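Local coordinates for protein PAN2-PAN3 deadenylation complex catalytic subunit pan2 (Neurospora crassa, PDB 4CZX) that probably shortens mRNA poly(A) tails as the catalytic subunit of the PAN deadenylation complex, here represented by its N-terminal WD40 domain, at residues A[93-96]-A[102-105]. Numbering follows the deposited sequence.
Sequences VYMA and PIWS
Met95 and Trp104 meet across an antiparallel hairpin in which a classic beta bulge and a Met-aromatic contact occur together. Two residues, Ile103 and Trp104, face the single residue Met95, and both of their amides donate to Met95 O, Ile103 N from 2.8 Å and Trp104 N from 3.1 Å. They approach the carbonyl from the same side of its plane. In return Met95 N gives Trp104 O a nearly straight bond (172°).

The methionine side chain can be followed outward from this backbone grip. Its CB sits over the centre of the six-membered ring of Trp104, 3.6 Å from the centroid, a CH-pi contact. CG, anti to the backbone N (chi1 -175°), runs alongside Ile103, in loose contact with its CB and CD1. Met95 SD then passes obliquely by the pyrrole part of the indole, 3.3 Å from Trp104 NE1, and Met95 CE ends beside Ile103 CD1 at 3.9 Å. A chi1 of 49°, which sets Trp104 CG between its own backbone N and carbonyl carbon, turns the indole towards strand 93-96. Its far edge receives Val93 CG1 in the ring plane, 3.7 Å from Trp104 CH2, while NE1 is hydrogen-bonded to Val141 O. A leucine in place of Trp104 would probably leave Met95 CB and SD without their aromatic partner and Val141 O without its indole donor.

On the other face of the sheet, the Tyr94 hydroxyl OH reaches Pro102 CG at 3.3 Å, and Ser105 CB lies at the edge of the phenol ring; a chain of another protein packs there too. The hairpin forms the outer half of a four-stranded propeller blade, with strand 85-88 flanking 93-96 on its inner side and 102-106 as the outermost strand.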
loop_
_atom_site.group_PDB
_atom_site.type_symbol
_atom_site.label_atom_id
_atom_site.label_comp_id
_atom_site.label_asym_id
_atom_site.label_seq_id
_atom_site.Cartn_x
_atom_site.Cartn_y
_atom_site.Cartn_z
ATOM N N VAL A 93 22.381 8.593 -14.139
ATOM C CA VAL A 93 22.043 8.842 -15.529
ATOM C C VAL A 93 21.133 7.694 -15.946
ATOM O O VAL A 93 21.404 6.540 -15.622
ATOM C CB VAL A 93 23.290 8.906 -16.428
ATOM C CG1 VAL A 93 22.909 9.256 -17.864
ATOM C CG2 VAL A 93 24.299 9.918 -15.876
ATOM N N TYR A 94 20.055 8.022 -16.641
ATOM C CA TYR A 94 19.035 7.041 -17.002
ATOM C C TYR A 94 18.761 7.125 -18.489
ATOM O O TYR A 94 18.738 8.217 -19.052
ATOM C CB TYR A 94 17.749 7.301 -16.212
ATOM C CG TYR A 94 16.637 6.303 -16.465
ATOM C CD1 TYR A 94 16.783 4.969 -16.102
ATOM C CD2 TYR A 94 15.433 6.706 -17.026
ATOM C CE1 TYR A 94 15.762 4.040 -16.318
ATOM C CE2 TYR A 94 14.395 5.781 -17.241
ATOM C CZ TYR A 94 14.573 4.456 -16.890
ATOM O OH TYR A 94 13.556 3.546 -17.108
ATOM N N MET A 95 18.540 5.977 -19.127
ATOM C CA MET A 95 18.149 5.980 -20.524
ATOM C C MET A 95 16.931 5.094 -20.744
ATOM O O MET A 95 16.877 3.974 -20.248
ATOM C CB MET A 95 19.289 5.505 -21.419
ATOM C CG MET A 95 18.924 5.610 -22.893
ATOM S SD MET A 95 20.278 5.187 -23.997
ATOM C CE MET A 95 19.444 5.392 -25.564
ATOM N N ALA A 96 15.952 5.612 -21.472
ATOM C CA ALA A 96 14.732 4.860 -21.737
ATOM C C ALA A 96 14.278 5.168 -23.147
ATOM O O ALA A 96 14.602 6.223 -23.688
ATOM C CB ALA A 96 13.639 5.219 -20.728
ATOM N N PRO A 102 12.492 0.929 -20.126
ATOM C CA PRO A 102 13.858 1.164 -19.648
ATOM C C PRO A 102 14.920 0.574 -20.565
ATOM O O PRO A 102 14.741 -0.528 -21.099
ATOM C CB PRO A 102 13.871 0.468 -18.279
ATOM C CG PRO A 102 12.444 0.551 -17.825
ATOM C CD PRO A 102 11.657 0.291 -19.093
ATOM N N ILE A 103 16.014 1.314 -20.753
ATOM C CA ILE A 103 17.123 0.838 -21.568
ATOM C C ILE A 103 18.351 0.556 -20.702
ATOM O O ILE A 103 18.897 -0.551 -20.756
ATOM C CB ILE A 103 17.467 1.842 -22.687
ATOM C CG1 ILE A 103 16.349 1.847 -23.736
ATOM C CG2 ILE A 103 18.803 1.497 -23.331
ATOM C CD1 ILE A 103 16.527 2.873 -24.834
ATOM N N TRP A 104 18.806 1.549 -19.933
ATOM C CA TRP A 104 19.789 1.286 -18.878
ATOM C C TRP A 104 19.767 2.303 -17.738
ATOM O O TRP A 104 19.108 3.343 -17.802
ATOM C CB TRP A 104 21.221 1.184 -19.440
ATOM C CG TRP A 104 21.730 2.288 -20.385
ATOM C CD1 TRP A 104 21.949 2.161 -21.729
ATOM C CD2 TRP A 104 22.133 3.630 -20.042
ATOM N NE1 TRP A 104 22.442 3.337 -22.248
ATOM C CE2 TRP A 104 22.561 4.256 -21.237
ATOM C CE3 TRP A 104 22.165 4.367 -18.846
ATOM C CZ2 TRP A 104 23.014 5.577 -21.275
ATOM C CZ3 TRP A 104 22.614 5.684 -18.887
ATOM C CH2 TRP A 104 23.033 6.275 -20.096
ATOM N N SER A 105 20.488 1.970 -16.676
ATOM C CA SER A 105 20.499 2.781 -15.467
ATOM C C SER A 105 21.905 2.782 -14.894
ATOM O O SER A 105 22.486 1.726 -14.660
ATOM C CB SER A 105 19.488 2.237 -14.445
ATOM O OG SER A 105 19.462 3.038 -13.270
#